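Long-range contacts in mannosylglycerate hydrolase MGH1-like glycoside hydrolase domain-containing protein (Thermus thermophilus HB8, PDB 4WVB), which probably hydrolyses mannosylglycerate to mannose and glycerate, and glucosylglycerate to glucose and glycerate, as a glycoside hydrolase of family 63: residues A[10-15]-A[407-412]; A[29-34]-A[73-78]; A[347-352]-A[391-396]. All blocks are in the same frame, centred on the assembly; numbering follows the deposited sequence.

Contact 1: residues A[10-15]-A[407-412]; sequences EVLQRN and GFSWSA. With GLC (alpha-D-glucopyranose), chain F.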
loop_
_atom_site.group_PDB
_atom_site.type_symbol
_atom_site.label_atom_id
_atom_site.label_comp_id
_atom_site.label_asym_id
_atom_site.label_seq_id
_atom_site.Cartn_x
_atom_site.Cartn_y
_atom_site.Cartn_z
ATOM N N GLU A 10 31.183 27.434 9.316
ATOM C CA GLU A 10 32.644 27.451 9.437
ATOM C C GLU A 10 33.239 26.057 9.201
ATOM O O GLU A 10 34.246 25.916 8.501
ATOM C CB GLU A 10 33.069 28.032 10.802
ATOM C CG GLU A 10 32.805 29.534 10.912
ATOM C CD GLU A 10 32.798 30.096 12.340
ATOM O OE1 GLU A 10 33.122 29.366 13.317
ATOM O OE2 GLU A 10 32.451 31.299 12.478
ATOM N N VAL A 11 32.590 25.032 9.757
ATOM C CA VAL A 11 33.018 23.641 9.544
ATOM C C VAL A 11 32.958 23.271 8.065
ATOM O O VAL A 11 33.897 22.691 7.536
ATOM C CB VAL A 11 32.143 22.662 10.356
ATOM C CG1 VAL A 11 32.303 21.225 9.871
ATOM C CG2 VAL A 11 32.462 22.783 11.846
ATOM N N LEU A 12 31.853 23.620 7.409
ATOM C CA LEU A 12 31.661 23.266 5.999
ATOM C C LEU A 12 32.689 23.978 5.121
ATOM O O LEU A 12 33.285 23.369 4.234
ATOM C CB LEU A 12 30.226 23.560 5.547
ATOM C CG LEU A 12 29.126 22.670 6.167
ATOM C CD1 LEU A 12 27.779 22.969 5.516
ATOM C CD2 LEU A 12 29.494 21.200 6.030
ATOM N N GLN A 13 32.908 25.266 5.392
ATOM C CA GLN A 13 33.910 26.037 4.668
ATOM C C GLN A 13 35.325 25.495 4.858
ATOM O O GLN A 13 36.079 25.424 3.886
ATOM C CB GLN A 13 33.857 27.512 5.077
ATOM C CG GLN A 13 32.568 28.209 4.675
ATOM C CD GLN A 13 32.460 29.622 5.208
ATOM O OE1 GLN A 13 33.071 29.979 6.221
ATOM N NE2 GLN A 13 31.664 30.439 4.532
ATOM N N ARG A 14 35.687 25.122 6.091
ATOM C CA ARG A 14 37.026 24.593 6.388
ATOM C C ARG A 14 37.257 23.252 5.698
ATOM O O ARG A 14 38.368 22.965 5.251
ATOM C CB ARG A 14 37.253 24.410 7.894
ATOM C CG ARG A 14 37.385 25.696 8.702
ATOM C CD ARG A 14 37.887 25.395 10.116
ATOM N NE ARG A 14 37.306 26.277 11.136
ATOM C CZ ARG A 14 37.605 27.570 11.300
ATOM N NH1 ARG A 14 38.479 28.180 10.501
ATOM N NH2 ARG A 14 37.017 28.265 12.269
ATOM N N ASN A 15 36.192 22.449 5.601
ATOM C CA ASN A 15 36.253 21.145 4.952
ATOM C C ASN A 15 36.013 21.197 3.438
ATOM O O ASN A 15 36.050 20.158 2.769
ATOM C CB ASN A 15 35.250 20.189 5.607
ATOM C CG ASN A 15 35.585 19.863 7.054
ATOM O OD1 ASN A 15 34.731 19.367 7.799
ATOM N ND2 ASN A 15 36.822 20.117 7.454
ATOM N N GLY A 407 34.906 18.336 13.595
ATOM C CA GLY A 407 34.396 19.145 12.489
ATOM C C GLY A 407 33.705 18.235 11.494
ATOM O O GLY A 407 33.990 18.294 10.286
ATOM N N PHE A 408 32.854 17.352 12.023
ATOM C CA PHE A 408 32.221 16.322 11.214
ATOM C C PHE A 408 31.133 16.944 10.354
ATOM O O PHE A 408 30.150 17.496 10.844
ATOM C CB PHE A 408 31.679 15.161 12.040
ATOM C CG PHE A 408 31.479 13.917 11.207
ATOM C CD1 PHE A 408 32.564 13.159 10.806
ATOM C CD2 PHE A 408 30.214 13.547 10.794
ATOM C CE1 PHE A 408 32.396 12.039 10.001
ATOM C CE2 PHE A 408 30.034 12.435 10.008
ATOM C CZ PHE A 408 31.119 11.673 9.607
ATOM N N SER A 409 31.340 16.860 9.049
ATOM C CA SER A 409 30.574 17.633 8.101
ATOM C C SER A 409 29.088 17.344 8.085
ATOM O O SER A 409 28.307 18.284 8.047
ATOM C CB SER A 409 31.147 17.474 6.707
ATOM O OG SER A 409 32.446 18.031 6.665
ATOM N N TRP A 410 28.661 16.079 8.106
ATOM C CA TRP A 410 27.206 15.868 7.992
ATOM C C TRP A 410 26.463 16.309 9.255
ATOM O O TRP A 410 25.279 16.631 9.196
ATOM C CB TRP A 410 26.786 14.463 7.522
ATOM C CG TRP A 410 26.799 13.285 8.496
ATOM C CD1 TRP A 410 26.488 13.262 9.844
ATOM C CD2 TRP A 410 27.078 11.942 8.135
ATOM N NE1 TRP A 410 26.570 11.977 10.323
ATOM C CE2 TRP A 410 26.932 11.149 9.285
ATOM C CE3 TRP A 410 27.434 11.327 6.923
ATOM C CZ2 TRP A 410 27.163 9.782 9.276
ATOM C CZ3 TRP A 410 27.649 9.985 6.915
ATOM C CH2 TRP A 410 27.511 9.215 8.074
ATOM N N SER A 411 27.172 16.350 10.384
ATOM C CA SER A 411 26.572 16.847 11.615
ATOM C C SER A 411 26.320 18.335 11.457
ATOM O O SER A 411 25.213 18.818 11.705
ATOM C CB SER A 411 27.478 16.558 12.799
ATOM O OG SER A 411 27.630 15.170 12.976
ATOM N N ALA A 412 27.346 19.050 11.008
ATOM C CA ALA A 412 27.244 20.476 10.761
ATOM C C ALA A 412 26.159 20.750 9.708
ATOM O O ALA A 412 25.299 21.628 9.868
ATOM C CB ALA A 412 28.586 21.009 10.284
HETATM C C1 GLC F . 32.744 6.143 8.351
HETATM C C2 GLC F . 31.213 6.125 8.582
HETATM C C3 GLC F . 30.511 6.205 7.225
HETATM C C4 GLC F . 30.921 7.501 6.522
HETATM C C5 GLC F . 32.460 7.559 6.413
HETATM C C6 GLC F . 32.961 8.915 5.931
HETATM O O1 GLC F . 33.139 4.980 7.580
HETATM O O2 GLC F . 30.806 4.953 9.298
HETATM O O3 GLC F . 29.111 6.174 7.428
HETATM O O4 GLC F . 30.220 7.600 5.251
HETATM O O5 GLC F . 33.134 7.348 7.666
HETATM O O6 GLC F . 32.756 9.875 6.946
#
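Val11 and Leu12, on one side of helix 4-14, press against Gly407, Ser409 and Ala412 at the start of helix 409-418, joining the two ends of the chain in the (alpha/alpha)6 barrel of family 63. The tight part lies around Val11. With CG1 anti to the backbone N (chi1 164°), that methyl reaches between the Gly407 carbonyl, CG1 to O 3.4 Å, and the methyl of Ala412, CG1 to CB 3.7 Å. At the next residue, Leu12 makes contact through its CD2 methyl, which lies 3.7 Å from Ser409 O and 4.1 Å from Ser409 CB. Asn15 closes this row beside Gly407 and Ser409, while Ser409 OG is hydrogen-bonded to Val22 O. Every touching residue is buried. The other side of helix 4-14 is looser, with Gln13 and Arg14 exposed and Glu10 partly so.

Phe408 and Trp410 instead turn to the sugar pocket. Phe408 is the N-cap, and its carbonyl accepts Ala412 N at 3.2 Å. Its CB points away from helix 4-14, and the ring sets an edge near the glucose, CZ to GLC O6 3.6 Å, while its CE2 sits over one face of the Trp410 indole. Trp410 brings CH2 to 3.5 Å from GLC O3, again at the ring edge. The chemistry is thus split: aliphatic packing fastens the first turn of helix 409-418 from behind, and the aromatic side of that turn is left to line the glucose site.

Contact 2: residues A[29-34]-A[73-78]; sequences PYQWLW and VFHEQS. With GLC (alpha-D-glucopyranose), chain F.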
loop_
_atom_site.group_PDB
_atom_site.type_symbol
_atom_site.label_atom_id
_atom_site.label_comp_id
_atom_site.label_asym_id
_atom_site.label_seq_id
_atom_site.Cartn_x
_atom_site.Cartn_y
_atom_site.Cartn_z
ATOM N N PRO A 29 41.989 14.961 0.838
ATOM C CA PRO A 29 40.971 15.495 -0.058
ATOM C C PRO A 29 40.261 14.381 -0.838
ATOM O O PRO A 29 40.483 14.224 -2.050
ATOM C CB PRO A 29 41.765 16.434 -0.983
ATOM C CG PRO A 29 43.144 15.894 -0.963
ATOM C CD PRO A 29 43.359 15.275 0.375
ATOM N N TYR A 30 39.419 13.619 -0.136
ATOM C CA TYR A 30 38.563 12.596 -0.742
ATOM C C TYR A 30 37.076 12.884 -0.475
ATOM O O TYR A 30 36.728 13.435 0.572
ATOM C CB TYR A 30 38.866 11.213 -0.181
ATOM C CG TYR A 30 40.317 10.795 -0.209
ATOM C CD1 TYR A 30 41.159 11.167 -1.253
ATOM C CD2 TYR A 30 40.840 10.005 0.806
ATOM C CE1 TYR A 30 42.486 10.762 -1.278
ATOM C CE2 TYR A 30 42.177 9.597 0.789
ATOM C CZ TYR A 30 42.983 9.977 -0.251
ATOM O OH TYR A 30 44.293 9.576 -0.262
ATOM N N GLN A 31 36.226 12.469 -1.414
ATOM C CA GLN A 31 34.789 12.730 -1.348
ATOM C C GLN A 31 34.038 11.437 -1.042
ATOM O O GLN A 31 34.277 10.438 -1.691
ATOM C CB GLN A 31 34.306 13.290 -2.680
ATOM C CG GLN A 31 32.811 13.554 -2.729
ATOM C CD GLN A 31 32.385 14.411 -3.907
ATOM O OE1 GLN A 31 33.065 14.465 -4.943
ATOM N NE2 GLN A 31 31.231 15.071 -3.768
ATOM N N TRP A 32 33.105 11.467 -0.086
ATOM C CA TRP A 32 32.354 10.272 0.278
ATOM C C TRP A 32 30.909 10.439 -0.213
ATOM O O TRP A 32 30.351 11.541 -0.144
ATOM C CB TRP A 32 32.371 10.062 1.795
ATOM C CG TRP A 32 33.402 9.100 2.387
ATOM C CD1 TRP A 32 33.163 7.823 2.847
ATOM C CD2 TRP A 32 34.786 9.357 2.646
ATOM N NE1 TRP A 32 34.311 7.283 3.364
ATOM C CE2 TRP A 32 35.322 8.199 3.250
ATOM C CE3 TRP A 32 35.624 10.444 2.417
ATOM C CZ2 TRP A 32 36.660 8.101 3.623
ATOM C CZ3 TRP A 32 36.958 10.350 2.804
ATOM C CH2 TRP A 32 37.462 9.192 3.385
ATOM N N LEU A 33 30.319 9.337 -0.664
ATOM C CA LEU A 33 29.003 9.334 -1.315
ATOM C C LEU A 33 27.875 9.791 -0.404
ATOM O O LEU A 33 27.174 10.775 -0.745
ATOM C CB LEU A 33 28.673 7.935 -1.857
ATOM C CG LEU A 33 27.449 7.719 -2.758
ATOM C CD1 LEU A 33 27.526 6.309 -3.326
ATOM C CD2 LEU A 33 26.101 7.901 -2.078
ATOM N N TRP A 34 27.621 9.099 0.710
ATOM C CA TRP A 34 26.435 9.530 1.476
ATOM C C TRP A 34 26.708 10.795 2.257
ATOM O O TRP A 34 25.813 11.636 2.361
ATOM C CB TRP A 34 25.624 8.451 2.243
ATOM C CG TRP A 34 26.095 7.897 3.502
ATOM C CD1 TRP A 34 27.381 7.752 3.922
ATOM C CD2 TRP A 34 25.264 7.294 4.514
ATOM N NE1 TRP A 34 27.397 7.117 5.150
ATOM C CE2 TRP A 34 26.108 6.831 5.530
ATOM C CE3 TRP A 34 23.881 7.115 4.652
ATOM C CZ2 TRP A 34 25.620 6.189 6.675
ATOM C CZ3 TRP A 34 23.396 6.491 5.794
ATOM C CH2 TRP A 34 24.253 6.025 6.778
ATOM N N VAL A 73 35.437 8.806 -3.803
ATOM C CA VAL A 73 36.173 9.329 -4.934
ATOM C C VAL A 73 37.503 9.891 -4.401
ATOM O O VAL A 73 37.538 10.823 -3.559
ATOM C CB VAL A 73 35.371 10.430 -5.649
ATOM C CG1 VAL A 73 36.155 10.956 -6.842
ATOM C CG2 VAL A 73 34.012 9.904 -6.088
ATOM N N PHE A 74 38.610 9.324 -4.867
ATOM C CA PHE A 74 39.934 9.733 -4.353
ATOM C C PHE A 74 40.486 10.925 -5.141
ATOM O O PHE A 74 41.423 10.790 -5.915
ATOM C CB PHE A 74 40.914 8.560 -4.392
ATOM C CG PHE A 74 40.513 7.408 -3.514
ATOM C CD1 PHE A 74 40.632 7.511 -2.130
ATOM C CD2 PHE A 74 39.999 6.231 -4.052
ATOM C CE1 PHE A 74 40.261 6.457 -1.316
ATOM C CE2 PHE A 74 39.624 5.169 -3.233
ATOM C CZ PHE A 74 39.753 5.294 -1.863
ATOM N N HIS A 75 39.915 12.096 -4.916
ATOM C CA HIS A 75 40.274 13.266 -5.714
ATOM C C HIS A 75 41.758 13.608 -5.616
ATOM O O HIS A 75 42.366 13.940 -6.630
ATOM C CB HIS A 75 39.467 14.496 -5.305
ATOM C CG HIS A 75 38.011 14.429 -5.663
ATOM N ND1 HIS A 75 37.552 14.529 -6.956
ATOM C CD2 HIS A 75 36.906 14.320 -4.882
ATOM C CE1 HIS A 75 36.230 14.478 -6.961
ATOM N NE2 HIS A 75 35.816 14.332 -5.715
ATOM N N GLU A 76 42.303 13.573 -4.401
ATOM C CA GLU A 76 43.698 13.982 -4.130
ATOM C C GLU A 76 44.001 15.473 -4.384
ATOM O O GLU A 76 45.160 15.887 -4.375
ATOM C CB GLU A 76 44.677 13.062 -4.874
ATOM C CG GLU A 76 44.629 11.638 -4.328
ATOM C CD GLU A 76 45.507 10.660 -5.094
ATOM O OE1 GLU A 76 46.097 11.056 -6.123
ATOM O OE2 GLU A 76 45.591 9.486 -4.666
ATOM N N GLN A 77 42.959 16.282 -4.562
ATOM C CA GLN A 77 43.101 17.705 -4.851
ATOM C C GLN A 77 41.724 18.335 -4.763
ATOM O O GLN A 77 40.715 17.628 -4.716
ATOM C CB GLN A 77 43.648 17.931 -6.269
ATOM C CG GLN A 77 42.771 17.322 -7.352
ATOM C CD GLN A 77 43.399 17.367 -8.733
ATOM O OE1 GLN A 77 43.785 18.424 -9.213
ATOM N NE2 GLN A 77 43.483 16.214 -9.383
ATOM N N SER A 78 41.694 19.658 -4.777
ATOM C CA SER A 78 40.456 20.412 -4.846
ATOM C C SER A 78 39.902 20.373 -6.268
ATOM O O SER A 78 40.648 20.106 -7.213
ATOM C CB SER A 78 40.699 21.853 -4.398
ATOM O OG SER A 78 40.940 21.908 -3.000
HETATM C C1 GLC F . 32.744 6.143 8.351
HETATM C C2 GLC F . 31.213 6.125 8.582
HETATM C C3 GLC F . 30.511 6.205 7.225
HETATM C C4 GLC F . 30.921 7.501 6.522
HETATM C C5 GLC F . 32.460 7.559 6.413
HETATM C C6 GLC F . 32.961 8.915 5.931
HETATM O O1 GLC F . 33.139 4.980 7.580
HETATM O O2 GLC F . 30.806 4.953 9.298
HETATM O O3 GLC F . 29.111 6.174 7.428
HETATM O O4 GLC F . 30.220 7.600 5.251
HETATM O O5 GLC F . 33.134 7.348 7.666
HETATM O O6 GLC F . 32.756 9.875 6.946
#
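Gln31 and Val73 form an antiparallel hydrogen-bonded pair that adds strand 31-32 to the border of a small three-stranded sheet (31-32, 72-74, 97-98). Its two backbone bonds are nearly straight: Gln31 N to Val73 O is 3.0 Å, and Val73 N to Gln31 O is 2.9 Å. Beyond the pair, Phe74 centres an inverse gamma turn, and Glu76 N reaches Pro29 O in a more bent bond (136°).

Among polar side chains, His75 NE2 donates to Gln31 OE1 at 2.9 Å, the oxygen lying in the imidazole plane. Gln31 reaches it with CG anti to the backbone N (chi1 178°) and the chain extended; Gln31 NE2 is hydrogen-bonded to Ser36 OG and Glu54 O, so both ends of the amide are held. Phe20 stacks on the His75 ring.

The aromatic part is a T-shaped pair: Phe74 turns its edge to the face of Tyr30, planes at 85°, while Glu76 CG meets the Tyr30 rim.

Next along the chain come two tryptophans of the sugar site. Trp32 lays one face against GLC C6, with CD1 3.3 Å from it, and Trp34 NE1 donates to GLC O3 at 3.0 Å and, weakly, to GLC O4 at 2.9 Å.

Contact 3: residues A[347-352]-A[391-396]; sequences GRYWRG and FREYYD. With GLC (alpha-D-glucopyranose), chain F.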
loop_
_atom_site.group_PDB
_atom_site.type_symbol
_atom_site.label_atom_id
_atom_site.label_comp_id
_atom_site.label_asym_id
_atom_site.label_seq_id
_atom_site.Cartn_x
_atom_site.Cartn_y
_atom_site.Cartn_z
ATOM N N GLY A 347 30.255 3.900 23.398
ATOM C CA GLY A 347 31.217 4.744 22.699
ATOM C C GLY A 347 31.745 4.222 21.384
ATOM O O GLY A 347 32.622 4.868 20.818
ATOM N N ARG A 348 31.244 3.088 20.867
ATOM C CA ARG A 348 31.969 2.416 19.765
ATOM C C ARG A 348 31.334 2.487 18.349
ATOM O O ARG A 348 30.867 1.485 17.820
ATOM C CB ARG A 348 32.228 0.970 20.168
ATOM C CG ARG A 348 33.391 0.323 19.430
ATOM C CD ARG A 348 33.710 -1.059 19.988
ATOM N NE ARG A 348 33.907 -2.030 18.910
ATOM C CZ ARG A 348 33.757 -3.354 19.020
ATOM N NH1 ARG A 348 33.402 -3.928 20.170
ATOM N NH2 ARG A 348 33.957 -4.121 17.954
ATOM N N TYR A 349 31.339 3.669 17.738
ATOM C CA TYR A 349 30.985 3.820 16.325
ATOM C C TYR A 349 29.485 3.455 16.099
ATOM O O TYR A 349 28.612 4.161 16.612
ATOM C CB TYR A 349 32.004 2.982 15.528
ATOM C CG TYR A 349 32.337 3.372 14.129
ATOM C CD1 TYR A 349 32.281 4.694 13.681
ATOM C CD2 TYR A 349 32.784 2.389 13.234
ATOM C CE1 TYR A 349 32.593 4.998 12.362
ATOM C CE2 TYR A 349 33.117 2.690 11.939
ATOM C CZ TYR A 349 33.019 3.983 11.508
ATOM O OH TYR A 349 33.358 4.224 10.205
ATOM N N TRP A 350 29.168 2.362 15.384
ATOM C CA TRP A 350 27.771 1.977 15.127
ATOM C C TRP A 350 27.242 0.902 16.097
ATOM O O TRP A 350 26.242 0.227 15.829
ATOM C CB TRP A 350 27.612 1.508 13.670
ATOM C CG TRP A 350 27.841 2.604 12.690
ATOM C CD1 TRP A 350 29.011 2.910 12.059
ATOM C CD2 TRP A 350 26.879 3.560 12.244
ATOM N NE1 TRP A 350 28.833 4.001 11.246
ATOM C CE2 TRP A 350 27.522 4.402 11.327
ATOM C CE3 TRP A 350 25.523 3.773 12.518
ATOM C CZ2 TRP A 350 26.860 5.443 10.678
ATOM C CZ3 TRP A 350 24.868 4.815 11.878
ATOM C CH2 TRP A 350 25.531 5.630 10.968
ATOM N N ARG A 351 27.878 0.762 17.258
ATOM C CA ARG A 351 27.506 -0.281 18.198
ATOM C C ARG A 351 26.822 0.287 19.450
ATOM O O ARG A 351 26.944 -0.277 20.519
ATOM C CB ARG A 351 28.754 -1.090 18.573
ATOM C CG ARG A 351 29.398 -1.766 17.356
ATOM C CD ARG A 351 30.588 -2.629 17.721
ATOM N NE ARG A 351 30.195 -3.913 18.278
ATOM C CZ ARG A 351 29.927 -5.005 17.581
ATOM N NH1 ARG A 351 29.961 -4.982 16.252
ATOM N NH2 ARG A 351 29.596 -6.133 18.216
ATOM N N GLY A 352 26.077 1.379 19.311
ATOM C CA GLY A 352 25.442 2.028 20.480
ATOM C C GLY A 352 25.302 3.538 20.338
ATOM O O GLY A 352 24.254 4.069 20.628
ATOM N N PHE A 391 30.483 19.652 16.511
ATOM C CA PHE A 391 30.094 18.793 15.393
ATOM C C PHE A 391 31.010 17.588 15.330
ATOM O O PHE A 391 32.126 17.661 14.821
ATOM C CB PHE A 391 30.075 19.613 14.095
ATOM C CG PHE A 391 29.190 20.810 14.194
ATOM C CD1 PHE A 391 27.817 20.655 14.258
ATOM C CD2 PHE A 391 29.721 22.078 14.335
ATOM C CE1 PHE A 391 26.988 21.756 14.406
ATOM C CE2 PHE A 391 28.901 23.186 14.479
ATOM C CZ PHE A 391 27.536 23.029 14.499
ATOM N N ARG A 392 30.512 16.481 15.873
ATOM C CA ARG A 392 31.277 15.255 15.982
ATOM C C ARG A 392 30.589 14.142 15.212
ATOM O O ARG A 392 29.406 14.218 14.876
ATOM C CB ARG A 392 31.407 14.827 17.440
ATOM C CG ARG A 392 32.076 15.834 18.374
ATOM C CD ARG A 392 33.510 16.142 17.983
ATOM N NE ARG A 392 34.362 14.958 18.014
ATOM C CZ ARG A 392 35.038 14.532 19.082
ATOM N NH1 ARG A 392 34.948 15.170 20.247
ATOM N NH2 ARG A 392 35.811 13.450 18.993
ATOM N N GLU A 393 31.331 13.073 14.989
ATOM C CA GLU A 393 30.827 11.935 14.211
ATOM C C GLU A 393 29.703 11.180 14.919
ATOM O O GLU A 393 28.687 10.833 14.315
ATOM C CB GLU A 393 31.980 10.997 13.916
ATOM C CG GLU A 393 31.691 9.970 12.853
ATOM C CD GLU A 393 32.942 9.277 12.352
ATOM O OE1 GLU A 393 34.046 9.657 12.787
ATOM O OE2 GLU A 393 32.819 8.350 11.524
ATOM N N TYR A 394 29.889 10.895 16.202
ATOM C CA TYR A 394 28.847 10.176 16.939
ATOM C C TYR A 394 28.958 10.555 18.404
ATOM O O TYR A 394 29.927 11.223 18.802
ATOM C CB TYR A 394 28.924 8.657 16.708
ATOM C CG TYR A 394 30.269 8.044 16.987
ATOM C CD1 TYR A 394 31.263 8.008 15.998
ATOM C CD2 TYR A 394 30.561 7.500 18.228
ATOM C CE1 TYR A 394 32.507 7.448 16.250
ATOM C CE2 TYR A 394 31.801 6.937 18.487
ATOM C CZ TYR A 394 32.770 6.927 17.496
ATOM O OH TYR A 394 34.006 6.369 17.773
ATOM N N TYR A 395 27.961 10.150 19.183
ATOM C CA TYR A 395 27.826 10.608 20.550
ATOM C C TYR A 395 27.425 9.472 21.460
ATOM O O TYR A 395 26.606 8.613 21.099
ATOM C CB TYR A 395 26.803 11.744 20.651
ATOM C CG TYR A 395 27.125 12.940 19.773
ATOM C CD1 TYR A 395 26.806 12.934 18.424
ATOM C CD2 TYR A 395 27.711 14.092 20.295
ATOM C CE1 TYR A 395 27.115 14.002 17.605
ATOM C CE2 TYR A 395 28.018 15.174 19.487
ATOM C CZ TYR A 395 27.703 15.143 18.139
ATOM O OH TYR A 395 27.985 16.232 17.331
ATOM N N ASP A 396 28.037 9.454 22.644
ATOM C CA ASP A 396 27.677 8.512 23.674
ATOM C C ASP A 396 26.239 8.807 24.129
ATOM O O ASP A 396 25.936 9.923 24.524
ATOM C CB ASP A 396 28.676 8.660 24.848
ATOM C CG ASP A 396 28.459 7.639 25.949
ATOM O OD1 ASP A 396 27.344 7.519 26.486
ATOM O OD2 ASP A 396 29.423 6.934 26.268
HETATM C C1 GLC F . 32.744 6.143 8.351
HETATM C C2 GLC F . 31.213 6.125 8.582
HETATM C C3 GLC F . 30.511 6.205 7.225
HETATM C C4 GLC F . 30.921 7.501 6.522
HETATM C C5 GLC F . 32.460 7.559 6.413
HETATM C C6 GLC F . 32.961 8.915 5.931
HETATM O O1 GLC F . 33.139 4.980 7.580
HETATM O O2 GLC F . 30.806 4.953 9.298
HETATM O O3 GLC F . 29.111 6.174 7.428
HETATM O O4 GLC F . 30.220 7.600 5.251
HETATM O O5 GLC F . 33.134 7.348 7.666
HETATM O O6 GLC F . 32.756 9.875 6.946
#
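Tyr394 and Tyr349 bring their flat groups together unequally. One face of the Tyr394 ring takes the backbone of Tyr349: Tyr349 CA stands 3.8 Å from the Tyr394 ring centroid, a CH-pi contact only 12° off the normal, and Tyr349 N lies over the same ring. At the Tyr394 edge, CE2 meets Gly347 O at 3.2 Å. The Tyr349 ring carries Trp350 CD1 over one face and offers its rim to the other segment, with Tyr349 CD1 3.8 Å from Tyr394 CE1 and Tyr349 CE1 3.5 Å from Glu393 OE2. The two tyrosine planes are inclined at 57°.

Tyr394 reaches this place with CG between its backbone N and carbonyl carbon (chi1 54°), which sets the ring against the type II' turn running from Arg348 to Arg351. Replacing Tyr394 by an alanine is likely to leave the Tyr349 backbone without the ring it packs on, and the turn freer to shift.

The turn presents two sugar-binding residues. Trp350 NE1 donates to GLC O2 at 2.9 Å; Tyr349 OH is hydrogen-bonded to Asp165, probably the catalytic proton donor, and also lies by the sugar, though too close to it in the model for its place to be sure. Glu393, probably the catalytic proton acceptor, has OE2 3.9 Å from GLC C1, while Gly405 N holds its OE1.

Around this site, strand 394-395 pairs with strand 402-403, with a classic beta bulge where Glu393 and Tyr394 both face Arg403. Tyr395 packs on helix 372-389, and Phe391 fits against helices 4-14 and 409-418.

How the contacts relate
Contact 1 is wholly buried, whereas contacts 2 and 3 are partly so, each running from the pocket to more open residues. Their chemistry differs accordingly: methyls between two helices in contact 1, strand pairing with an amide-imidazole bond in contact 2, and a ring against a turn, without hydrogen bonds between its segments, in contact 3. All three reach the same glucose. No two contacts are built on the same helix or strand, but contact 3 adjoins contact 1, where Phe391 packs on Ala412 and Phe408 N probably bonds to Phe391 O. Contacts 1 and 2 meet where Trp410 packs on Trp34; 2 and 3 meet more loosely, Trp34 near Trp350.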